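Local coordinates for protein leucyl-tRNA synthetase (Giardia intestinalis, PDB 3PZ6) that probably joins leucine to tRNA(Leu) with the help of ATP and, through the CP1 editing domain represented by this chain, removes amino acids from wrongly charged tRNA, at residues L161-Q166 with S224-I229; T91-T96 with G272-G277; I12-E17 with I183-P188; V157-P160 with Q166-V169. The protein carries 2 engineered substitutions. All coordinates share one frame; numbering follows the deposited sequence.

Contact 1: residues L161-Q166 with S224-I229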
loop_
_atom_site.group_PDB
_atom_site.type_symbol
_atom_site.label_atom_id
_atom_site.label_comp_id
_atom_site.label_asym_id
_atom_site.label_seq_id
_atom_site.Cartn_x
_atom_site.Cartn_y
_atom_site.Cartn_z
ATOM N N LEU A 161 -2.240 -9.358 -4.178
ATOM C CA LEU A 161 -2.326 -10.488 -3.234
ATOM C C LEU A 161 -3.378 -10.354 -2.132
ATOM O O LEU A 161 -3.823 -11.359 -1.573
ATOM C CB LEU A 161 -0.950 -10.823 -2.646
ATOM C CG LEU A 161 -0.073 -11.856 -3.368
ATOM C CD1 LEU A 161 -0.261 -11.874 -4.891
ATOM C CD2 LEU A 161 1.385 -11.621 -3.004
ATOM N N SER A 162 -3.773 -9.121 -1.831
ATOM C CA SER A 162 -4.862 -8.844 -0.894
ATOM C C SER A 162 -6.211 -9.359 -1.432
ATOM O O SER A 162 -6.492 -9.238 -2.631
ATOM C CB SER A 162 -4.940 -7.344 -0.626
ATOM O OG SER A 162 -5.924 -7.041 0.343
ATOM N N PRO A 163 -7.030 -9.971 -0.559
ATOM C CA PRO A 163 -8.396 -10.341 -0.930
ATOM C C PRO A 163 -9.320 -9.131 -1.050
ATOM O O PRO A 163 -10.428 -9.256 -1.564
ATOM C CB PRO A 163 -8.852 -11.226 0.238
ATOM C CG PRO A 163 -7.960 -10.863 1.360
ATOM C CD PRO A 163 -6.646 -10.546 0.741
ATOM N N TYR A 164 -8.878 -7.975 -0.568
ATOM C CA TYR A 164 -9.667 -6.757 -0.695
ATOM C C TYR A 164 -9.633 -6.245 -2.135
ATOM O O TYR A 164 -8.564 -6.134 -2.732
ATOM C CB TYR A 164 -9.165 -5.689 0.278
ATOM C CG TYR A 164 -9.456 -6.002 1.732
ATOM C CD1 TYR A 164 -10.764 -6.233 2.167
ATOM C CD2 TYR A 164 -8.429 -6.056 2.672
ATOM C CE1 TYR A 164 -11.042 -6.514 3.501
ATOM C CE2 TYR A 164 -8.695 -6.331 4.009
ATOM C CZ TYR A 164 -10.004 -6.565 4.419
ATOM O OH TYR A 164 -10.283 -6.840 5.748
ATOM N N GLU A 165 -10.804 -5.955 -2.692
ATOM C CA GLU A 165 -10.907 -5.553 -4.099
ATOM C C GLU A 165 -10.330 -4.154 -4.341
ATOM O O GLU A 165 -9.906 -3.825 -5.459
ATOM C CB GLU A 165 -12.350 -5.689 -4.612
ATOM C CG GLU A 165 -13.406 -4.766 -3.983
ATOM C CD GLU A 165 -13.774 -5.085 -2.518
ATOM O OE1 GLU A 165 -14.746 -4.476 -2.015
ATOM O OE2 GLU A 165 -13.106 -5.919 -1.859
ATOM N N GLN A 166 -10.308 -3.345 -3.283
ATOM C CA GLN A 166 -9.602 -2.070 -3.274
ATOM C C GLN A 166 -9.269 -1.678 -1.843
ATOM O O GLN A 166 -9.862 -2.190 -0.908
ATOM C CB GLN A 166 -10.426 -0.965 -3.944
ATOM C CG GLN A 166 -11.647 -0.477 -3.162
ATOM C CD GLN A 166 -12.879 -1.291 -3.471
ATOM O OE1 GLN A 166 -13.192 -1.540 -4.638
ATOM N NE2 GLN A 166 -13.584 -1.720 -2.432
ATOM N N SER A 224 -10.708 -4.753 7.966
ATOM C CA SER A 224 -10.154 -5.157 9.246
ATOM C C SER A 224 -8.866 -5.950 9.032
ATOM O O SER A 224 -8.697 -6.585 7.984
ATOM C CB SER A 224 -11.160 -6.020 9.990
ATOM O OG SER A 224 -11.313 -7.255 9.309
ATOM N N PRO A 225 -7.962 -5.933 10.031
ATOM C CA PRO A 225 -6.732 -6.727 9.967
ATOM C C PRO A 225 -7.028 -8.186 9.649
ATOM O O PRO A 225 -8.083 -8.698 10.023
ATOM C CB PRO A 225 -6.171 -6.603 11.377
ATOM C CG PRO A 225 -6.667 -5.287 11.855
ATOM C CD PRO A 225 -8.044 -5.143 11.274
ATOM N N LEU A 226 -6.110 -8.841 8.951
ATOM C CA LEU A 226 -6.318 -10.213 8.507
ATOM C C LEU A 226 -5.390 -11.210 9.201
ATOM O O LEU A 226 -4.209 -10.916 9.383
ATOM C CB LEU A 226 -6.123 -10.290 6.990
ATOM C CG LEU A 226 -7.320 -10.134 6.040
ATOM C CD1 LEU A 226 -8.564 -9.515 6.672
ATOM C CD2 LEU A 226 -6.895 -9.369 4.797
ATOM N N PRO A 227 -5.915 -12.399 9.575
ATOM C CA PRO A 227 -5.138 -13.490 10.180
ATOM C C PRO A 227 -4.214 -14.201 9.177
ATOM O O PRO A 227 -4.440 -15.369 8.832
ATOM C CB PRO A 227 -6.225 -14.451 10.658
ATOM C CG PRO A 227 -7.359 -14.205 9.743
ATOM C CD PRO A 227 -7.348 -12.737 9.507
ATOM N N ILE A 228 -3.180 -13.502 8.715
ATOM C CA ILE A 228 -2.333 -14.022 7.636
ATOM C C ILE A 228 -1.242 -14.955 8.155
ATOM O O ILE A 228 -0.867 -15.920 7.491
ATOM C CB ILE A 228 -1.720 -12.894 6.753
ATOM C CG1 ILE A 228 -0.940 -11.882 7.597
ATOM C CG2 ILE A 228 -2.810 -12.175 5.990
ATOM C CD1 ILE A 228 0.115 -11.118 6.818
ATOM N N ILE A 229 -0.756 -14.674 9.353
ATOM C CA ILE A 229 0.339 -15.426 9.929
ATOM C C ILE A 229 -0.002 -15.831 11.356
ATOM O O ILE A 229 -0.434 -14.997 12.157
ATOM C CB ILE A 229 1.662 -14.603 9.889
ATOM C CG1 ILE A 229 2.118 -14.413 8.434
ATOM C CG2 ILE A 229 2.758 -15.284 10.715
ATOM C CD1 ILE A 229 3.181 -13.350 8.220
#

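Contact 2: residues T91-T96 with G272-G277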
loop_
_atom_site.group_PDB
_atom_site.type_symbol
_atom_site.label_atom_id
_atom_site.label_comp_id
_atom_site.label_asym_id
_atom_site.label_seq_id
_atom_site.Cartn_x
_atom_site.Cartn_y
_atom_site.Cartn_z
ATOM N N THR A 91 3.769 -10.673 3.907
ATOM C CA THR A 91 2.674 -9.997 4.592
ATOM C C THR A 91 1.712 -9.301 3.620
ATOM O O THR A 91 0.702 -8.728 4.048
ATOM C CB THR A 91 3.185 -8.952 5.625
ATOM O OG1 THR A 91 3.984 -7.975 4.959
ATOM C CG2 THR A 91 4.000 -9.597 6.740
ATOM N N MET A 92 2.019 -9.369 2.322
ATOM C CA MET A 92 1.273 -8.628 1.298
ATOM C C MET A 92 -0.204 -9.006 1.140
ATOM O O MET A 92 -1.006 -8.207 0.656
ATOM C CB MET A 92 1.998 -8.659 -0.051
ATOM C CG MET A 92 3.204 -7.709 -0.150
ATOM S SD MET A 92 2.875 -6.011 0.411
ATOM C CE MET A 92 3.606 -6.053 2.044
ATOM N N VAL A 93 -0.566 -10.208 1.558
ATOM C CA VAL A 93 -1.958 -10.639 1.512
ATOM C C VAL A 93 -2.798 -10.041 2.660
ATOM O O VAL A 93 -4.020 -10.189 2.683
ATOM C CB VAL A 93 -2.060 -12.195 1.449
ATOM C CG1 VAL A 93 -1.322 -12.838 2.618
ATOM C CG2 VAL A 93 -3.517 -12.665 1.383
ATOM N N GLY A 94 -2.142 -9.355 3.594
ATOM C CA GLY A 94 -2.813 -8.778 4.763
ATOM C C GLY A 94 -3.028 -7.274 4.723
ATOM O O GLY A 94 -3.450 -6.678 5.720
ATOM N N GLN A 95 -2.745 -6.661 3.577
ATOM C CA GLN A 95 -2.923 -5.216 3.379
ATOM C C GLN A 95 -4.353 -4.725 3.570
ATOM O O GLN A 95 -5.285 -5.214 2.923
ATOM C CB GLN A 95 -2.470 -4.817 1.984
ATOM C CG GLN A 95 -0.985 -4.865 1.767
ATOM C CD GLN A 95 -0.659 -4.712 0.323
ATOM O OE1 GLN A 95 -0.832 -5.641 -0.469
ATOM N NE2 GLN A 95 -0.214 -3.525 -0.052
ATOM N N THR A 96 -4.509 -3.740 4.448
ATOM C CA THR A 96 -5.801 -3.111 4.703
ATOM C C THR A 96 -5.886 -1.711 4.090
ATOM O O THR A 96 -6.976 -1.165 3.906
ATOM C CB THR A 96 -6.033 -2.958 6.201
ATOM O OG1 THR A 96 -4.960 -2.193 6.745
ATOM C CG2 THR A 96 -6.091 -4.308 6.880
ATOM N N GLY A 272 6.694 -18.193 12.361
ATOM C CA GLY A 272 5.445 -17.830 11.687
ATOM C C GLY A 272 5.008 -18.786 10.599
ATOM O O GLY A 272 5.827 -19.270 9.825
ATOM N N ILE A 273 3.709 -19.061 10.553
ATOM C CA ILE A 273 3.133 -19.964 9.556
ATOM C C ILE A 273 2.021 -19.261 8.798
ATOM O O ILE A 273 1.083 -18.740 9.399
ATOM C CB ILE A 273 2.607 -21.273 10.200
ATOM C CG1 ILE A 273 3.785 -22.185 10.553
ATOM C CG2 ILE A 273 1.631 -22.000 9.261
ATOM C CD1 ILE A 273 3.511 -23.110 11.705
ATOM N N MET A 274 2.150 -19.228 7.479
ATOM C CA MET A 274 1.146 -18.616 6.630
ATOM C C MET A 274 -0.196 -19.308 6.807
ATOM O O MET A 274 -0.277 -20.535 6.833
ATOM C CB MET A 274 1.586 -18.663 5.166
ATOM C CG MET A 274 2.844 -17.857 4.881
ATOM S SD MET A 274 2.663 -16.073 5.128
ATOM C CE MET A 274 1.584 -15.614 3.778
ATOM N N LYS A 275 -1.249 -18.513 6.933
ATOM C CA LYS A 275 -2.587 -19.048 7.164
ATOM C C LYS A 275 -3.518 -18.638 6.043
ATOM O O LYS A 275 -4.607 -19.180 5.898
ATOM C CB LYS A 275 -3.128 -18.553 8.509
ATOM C CG LYS A 275 -2.379 -19.083 9.721
ATOM C CD LYS A 275 -3.062 -20.304 10.318
ATOM C CE LYS A 275 -2.647 -21.581 9.645
ATOM N NZ LYS A 275 -3.774 -22.533 9.733
ATOM N N MET A 276 -3.067 -17.663 5.263
ATOM C CA MET A 276 -3.811 -17.141 4.126
ATOM C C MET A 276 -2.877 -17.000 2.935
ATOM O O MET A 276 -1.656 -17.040 3.084
ATOM C CB MET A 276 -4.433 -15.782 4.466
ATOM C CG MET A 276 -5.605 -15.851 5.437
ATOM S SD MET A 276 -6.187 -14.233 5.992
ATOM C CE MET A 276 -6.701 -13.500 4.424
ATOM N N GLY A 277 -3.463 -16.832 1.759
ATOM C CA GLY A 277 -2.704 -16.649 0.536
ATOM C C GLY A 277 -2.379 -17.974 -0.126
ATOM O O GLY A 277 -2.799 -19.023 0.355
#

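Contact 3: residues I12-E17 with I183-P188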
loop_
_atom_site.group_PDB
_atom_site.type_symbol
_atom_site.label_atom_id
_atom_site.label_comp_id
_atom_site.label_asym_id
_atom_site.label_seq_id
_atom_site.Cartn_x
_atom_site.Cartn_y
_atom_site.Cartn_z
ATOM N N ILE A 12 11.708 -4.441 -2.128
ATOM C CA ILE A 12 10.625 -4.860 -3.011
ATOM C C ILE A 12 9.594 -3.733 -3.090
ATOM O O ILE A 12 8.977 -3.373 -2.088
ATOM C CB ILE A 12 9.980 -6.175 -2.543
ATOM C CG1 ILE A 12 11.023 -7.298 -2.551
ATOM C CG2 ILE A 12 8.809 -6.540 -3.441
ATOM C CD1 ILE A 12 10.751 -8.424 -1.567
ATOM N N GLY A 13 9.438 -3.163 -4.282
ATOM C CA GLY A 13 8.501 -2.072 -4.494
ATOM C C GLY A 13 7.180 -2.597 -5.008
ATOM O O GLY A 13 7.082 -3.000 -6.158
ATOM N N ILE A 14 6.165 -2.585 -4.151
ATOM C CA ILE A 14 4.859 -3.132 -4.493
ATOM C C ILE A 14 4.096 -2.161 -5.385
ATOM O O ILE A 14 3.983 -0.980 -5.066
ATOM C CB ILE A 14 4.039 -3.480 -3.222
ATOM C CG1 ILE A 14 4.806 -4.452 -2.316
ATOM C CG2 ILE A 14 2.679 -4.057 -3.582
ATOM C CD1 ILE A 14 5.074 -5.843 -2.903
ATOM N N LYS A 15 3.588 -2.664 -6.505
ATOM C CA LYS A 15 2.835 -1.843 -7.440
ATOM C C LYS A 15 1.368 -1.747 -7.028
ATOM O O LYS A 15 0.564 -2.637 -7.314
ATOM C CB LYS A 15 2.969 -2.372 -8.867
ATOM C CG LYS A 15 4.315 -2.075 -9.516
ATOM C CD LYS A 15 4.563 -2.937 -10.742
ATOM C CE LYS A 15 3.802 -2.440 -11.965
ATOM N NZ LYS A 15 4.288 -3.103 -13.214
ATOM N N LEU A 16 1.033 -0.663 -6.339
ATOM C CA LEU A 16 -0.339 -0.407 -5.944
ATOM C C LEU A 16 -1.027 0.378 -7.052
ATOM O O LEU A 16 -0.754 1.564 -7.249
ATOM C CB LEU A 16 -0.380 0.351 -4.617
ATOM C CG LEU A 16 0.341 -0.257 -3.416
ATOM C CD1 LEU A 16 0.388 0.758 -2.280
ATOM C CD2 LEU A 16 -0.322 -1.550 -2.955
ATOM N N GLU A 17 -1.911 -0.291 -7.785
ATOM C CA GLU A 17 -2.532 0.316 -8.956
ATOM C C GLU A 17 -3.617 1.307 -8.564
ATOM O O GLU A 17 -4.603 0.944 -7.918
ATOM C CB GLU A 17 -3.103 -0.749 -9.898
ATOM C CG GLU A 17 -3.420 -0.220 -11.299
ATOM C CD GLU A 17 -4.163 -1.220 -12.182
ATOM O OE1 GLU A 17 -5.002 -0.772 -12.998
ATOM O OE2 GLU A 17 -3.914 -2.442 -12.072
ATOM N N ILE A 183 5.982 5.964 0.176
ATOM C CA ILE A 183 4.735 5.217 0.294
ATOM C C ILE A 183 5.032 3.899 1.001
ATOM O O ILE A 183 5.984 3.206 0.658
ATOM C CB ILE A 183 4.084 4.953 -1.073
ATOM C CG1 ILE A 183 3.951 6.263 -1.857
ATOM C CG2 ILE A 183 2.708 4.284 -0.904
ATOM C CD1 ILE A 183 3.859 6.083 -3.353
ATOM N N VAL A 184 4.225 3.572 2.007
ATOM C CA VAL A 184 4.442 2.383 2.825
ATOM C C VAL A 184 3.192 1.495 2.783
ATOM O O VAL A 184 2.069 1.999 2.672
ATOM C CB VAL A 184 4.804 2.769 4.285
ATOM C CG1 VAL A 184 5.108 1.547 5.111
ATOM C CG2 VAL A 184 6.009 3.696 4.313
ATOM N N THR A 185 3.391 0.181 2.848
ATOM C CA THR A 185 2.282 -0.763 2.918
ATOM C C THR A 185 1.721 -0.754 4.327
ATOM O O THR A 185 2.389 -0.303 5.265
ATOM C CB THR A 185 2.723 -2.203 2.583
ATOM O OG1 THR A 185 3.653 -2.666 3.572
ATOM C CG2 THR A 185 3.365 -2.270 1.207
ATOM N N SER A 186 0.489 -1.238 4.479
ATOM C CA SER A 186 -0.113 -1.348 5.796
ATOM C C SER A 186 -0.653 -2.737 6.043
ATOM O O SER A 186 -1.583 -3.177 5.365
ATOM C CB SER A 186 -1.209 -0.310 6.004
ATOM O OG SER A 186 -1.753 -0.405 7.317
ATOM N N VAL A 187 -0.055 -3.420 7.021
ATOM C CA VAL A 187 -0.479 -4.752 7.422
ATOM C C VAL A 187 -0.670 -4.769 8.945
ATOM O O VAL A 187 0.204 -5.222 9.677
ATOM C CB VAL A 187 0.538 -5.824 6.965
ATOM C CG1 VAL A 187 -0.008 -7.234 7.205
ATOM C CG2 VAL A 187 0.886 -5.637 5.495
ATOM N N PRO A 188 -1.822 -4.255 9.426
ATOM C CA PRO A 188 -2.082 -4.058 10.853
ATOM C C PRO A 188 -2.017 -5.326 11.688
ATOM O O PRO A 188 -1.732 -5.249 12.876
ATOM C CB PRO A 188 -3.507 -3.507 10.881
ATOM C CG PRO A 188 -3.721 -2.936 9.563
ATOM C CD PRO A 188 -2.937 -3.759 8.604
#

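Contact 4: residues V157-P160 with Q166-V169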
loop_
_atom_site.group_PDB
_atom_site.type_symbol
_atom_site.label_atom_id
_atom_site.label_comp_id
_atom_site.label_asym_id
_atom_site.label_seq_id
_atom_site.Cartn_x
_atom_site.Cartn_y
_atom_site.Cartn_z
ATOM N N VAL A 157 -6.641 2.102 -4.307
ATOM C CA VAL A 157 -5.738 1.312 -5.117
ATOM C C VAL A 157 -6.133 -0.163 -5.111
ATOM O O VAL A 157 -6.861 -0.624 -4.225
ATOM C CB VAL A 157 -4.228 1.524 -4.722
ATOM C CG1 VAL A 157 -3.769 2.957 -5.066
ATOM C CG2 VAL A 157 -3.959 1.190 -3.248
ATOM N N ARG A 158 -5.674 -0.885 -6.129
ATOM C CA ARG A 158 -5.827 -2.330 -6.192
ATOM C C ARG A 158 -4.538 -2.868 -5.603
ATOM O O ARG A 158 -3.462 -2.631 -6.152
ATOM C CB ARG A 158 -5.990 -2.782 -7.643
ATOM C CG ARG A 158 -6.784 -4.082 -7.844
ATOM C CD ARG A 158 -8.210 -3.825 -8.395
ATOM N NE ARG A 158 -8.179 -3.203 -9.726
ATOM C CZ ARG A 158 -9.207 -2.595 -10.322
ATOM N NH1 ARG A 158 -10.396 -2.516 -9.726
ATOM N NH2 ARG A 158 -9.038 -2.057 -11.526
ATOM N N ALA A 159 -4.629 -3.545 -4.462
ATOM C CA ALA A 159 -3.441 -4.076 -3.807
ATOM C C ALA A 159 -3.184 -5.524 -4.192
ATOM O O ALA A 159 -4.047 -6.383 -4.024
ATOM C CB ALA A 159 -3.546 -3.943 -2.306
ATOM N N PRO A 160 -1.984 -5.808 -4.704
ATOM C CA PRO A 160 -1.668 -7.178 -5.074
ATOM C C PRO A 160 -1.762 -8.143 -3.890
ATOM O O PRO A 160 -1.437 -7.771 -2.756
ATOM C CB PRO A 160 -0.224 -7.081 -5.571
ATOM C CG PRO A 160 0.301 -5.833 -5.007
ATOM C CD PRO A 160 -0.840 -4.900 -4.903
ATOM N N GLN A 166 -10.308 -3.345 -3.283
ATOM C CA GLN A 166 -9.602 -2.070 -3.274
ATOM C C GLN A 166 -9.269 -1.678 -1.843
ATOM O O GLN A 166 -9.862 -2.190 -0.908
ATOM C CB GLN A 166 -10.426 -0.965 -3.944
ATOM C CG GLN A 166 -11.647 -0.477 -3.162
ATOM C CD GLN A 166 -12.879 -1.291 -3.471
ATOM O OE1 GLN A 166 -13.192 -1.540 -4.638
ATOM N NE2 GLN A 166 -13.584 -1.720 -2.432
ATOM N N ILE A 167 -8.313 -0.771 -1.685
ATOM C CA ILE A 167 -7.999 -0.193 -0.376
ATOM C C ILE A 167 -7.763 1.306 -0.518
ATOM O O ILE A 167 -7.618 1.803 -1.626
ATOM C CB ILE A 167 -6.786 -0.884 0.308
ATOM C CG1 ILE A 167 -5.555 -0.868 -0.604
ATOM C CG2 ILE A 167 -7.146 -2.306 0.743
ATOM C CD1 ILE A 167 -4.310 -1.516 0.013
ATOM N N PHE A 168 -7.718 2.016 0.601
ATOM C CA PHE A 168 -7.540 3.458 0.579
ATOM C C PHE A 168 -6.131 3.910 0.963
ATOM O O PHE A 168 -5.475 3.305 1.803
ATOM C CB PHE A 168 -8.571 4.127 1.486
ATOM C CG PHE A 168 -9.955 4.124 0.924
ATOM C CD1 PHE A 168 -10.438 5.233 0.240
ATOM C CD2 PHE A 168 -10.782 3.015 1.071
ATOM C CE1 PHE A 168 -11.727 5.238 -0.288
ATOM C CE2 PHE A 168 -12.066 3.009 0.537
ATOM C CZ PHE A 168 -12.542 4.123 -0.137
ATOM N N VAL A 169 -5.680 4.984 0.331
ATOM C CA VAL A 169 -4.425 5.623 0.674
ATOM C C VAL A 169 -4.672 6.491 1.904
ATOM O O VAL A 169 -5.501 7.393 1.868
ATOM C CB VAL A 169 -3.930 6.528 -0.484
ATOM C CG1 VAL A 169 -2.678 7.289 -0.075
ATOM C CG2 VAL A 169 -3.691 5.721 -1.747
#

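Contact 1: residues L161-Q166 with S224-I229
The phenol OH of Tyr164 donates a 2.8 Å hydrogen bond to the carbonyl O of Ser224, and this bond joins the turn of a beta hairpin to a long irregular loop at the domain surface. Residues 161-166 connect strand 156-158 with strand 167-171, and an ST turn shapes them: Ser162 OG accepts from the backbone N of Tyr164 at 3.2 Å, with an N-H...O angle of 154°. The same OG is also bonded to the backbone O of Gln95, so that the start of the turn is tied to a third part of the chain. Across the contact the hydroxyl approaches Ser224 O in the carbonyl plane, on a lone pair, at a C=O...O angle of 131°, while the carbonyl oxygen in turn lies at the edge of the phenol ring. With CG anti to its own carbonyl carbon (chi1 -70°), Tyr164 carries the ring out of the turn to meet this loop. Around the ring, Tyr223 stacks edge-to-face and Leu226 comes from the opposite direction. One leucine methyl, CD1, sits by the hydroxyl; CD2 of Leu226 lies oblique to the ring, 3.6 Å from Tyr164 CE2. Beyond Leu226 the loop bends sharply in an inverse gamma turn centred on Pro227, closed by the 2.9 Å hydrogen bond from Ile228 N to Leu226 O. Methyl CD2 of Leu226 also touches the pyrrolidine ring of Pro163, 3.9 Å from its CG, and is thereby shared between two consecutive residues of the hairpin turn.

Contact 2: residues T91-T96 with G272-G277
Val93 sets its two methyls against the chain that runs out of strand 273-274, and it contributes nearly half of the 161 Å² buried here. CG1 lies between the backbone N and the carbonyl carbon (chi1 56°), which turns it toward Met274, whereas CG2, anti to the backbone N, faces Gly277. On the first side the terminal CE of Met274 comes to 4.2 Å from Val93 CG1, the two side chains sliding past one another in opposite directions. The methionine chain is bent at both chi2 and chi3, and this folding carries its methyl to the valine. On the second side Val93 CG2 rests 4.2 Å from Gly277 CA, with CB of Met276 a little farther off. Gly277 has a positive phi of 89°, and its lack of a side chain lets the backbone itself form part of the surface under the valine. Val93 and Met92 occupy the corners of a type I beta turn, closed by a 2.9 Å hydrogen bond from Gly94 N to Thr91 O. By sequence the turn probably follows directly on the threonine-rich region of the CP1 editing domains of LeuRS and its relatives, with Thr91 in both. Pro163 and Ile228 also pack on Val93, while Ile229 of the neighbouring strand 229-230 lies against Met274. No polar bond crosses between the segments: Thr91 O is bound within the turn, and Thr91 OG1 bonds to Arg88 O. The contact is therefore one of dispersion and shape, a branched residue lodged between a flexible thioether chain and the bare CA of Gly277.

Contact 3: residues I12-E17 with I183-P188
Strands 10-18 and 183-186 face one another across the buried centre of the domain without sharing a backbone hydrogen bond, their nearest CA atoms, those of Ile14 and Thr185, lying 8.2 Å apart. Both belong to the same mixed sheet but are not neighbours in it, so what fills the gap is side chains pointing inward from each strand. Ile14 and Leu16 project from one side, Ile183 and Thr185 from the other. Methyl CD1 of Leu16 meets CG2 of Ile183 at 4.4 Å, and CG1 of Ile14 lies at the same 4.4 Å from CG2 of Thr185. The threonine offers its methyl here: with OG1 between the backbone N and the carbonyl carbon (chi1 64°), the hydroxyl is turned from the isoleucine, 6.3 Å from its CG1. Other parts of the sheet complete the packing, with Pro160 and Thr86 against Ile14, Cys98 against Leu16, and Ala84 and Val100 against Ile183. In the intervening position Lys15 points the other way and makes a cation-pi contact with Tyr81. Farther along, Val187 N bonds to OD2 of Asp194 at the start of helix 192-202. The contact thus uses carbon alone, at a spacing slightly looser than close methyl contact: methyl and methylene groups line the buried side between the two strands, while the hydrogen bonds of each strand go to different partners in the sheet.

Contact 4: residues V157-P160 with Q166-V169
Ile167 and Val157 hold the close-packed part of this contact, a hydrogen-bonded antiparallel pair whose side chains share one face of the sheet. Val157 N donates to Ile167 O, and Ile167 N donates back to Val157 O, each bond 2.9 Å long and nearly straight, with N-H...O angles of 159° and 158°. Val157 O also receives a CA-H...O contact from Gln166, whose CA is 3.2 Å away. On the shared face of the sheet CG2 of Val157 and CG1 of Ile167 touch at 3.7 Å as the side chains cross obliquely. Ile167 places CG1 between its backbone N and carbonyl carbon (chi1 55°) and thereby sends CD1 to within 3.4 Å of the methyl CB of Ala159. Leu16 covers both Val157 and Ala159 on this side. The pair closes the beta hairpin formed by strands 156-158 and 167-171, with strand 10-18 alongside the first strand and strand 97-100 alongside the second. The looser side is polar: the amide end of Gln166 leads off to a weak hydrogen bond with Tyr223 OH, and Arg158, partly exposed, directs its CB away from the partner strand. At the far end Val157 CG1 and Val169 CG2 lie more loosely, 4.3 Å apart.

Contacts 3 and 4 belong to the mixed sheet of the CP1 domain, their centres 9 Å apart and joined where Glu17 O probably accepts from Arg158 N. Contacts 1 and 2 lie farther out, 7 Å from each other; contact 2 is about 15 Å from contact 4, centre to centre. Along the chain contact 4 is nested within the loop closed by contact 3, and contact 1 within that closed by contact 2, whereas contacts 2 and 3 interleave. Residues 91-96 bridge the groups: Thr96 N probably bonds to Ser186 O, and Leu16 packs on Gln95. Probably starting at the end of the editing site's threonine-rich region, this segment joins the sheet to outer loops.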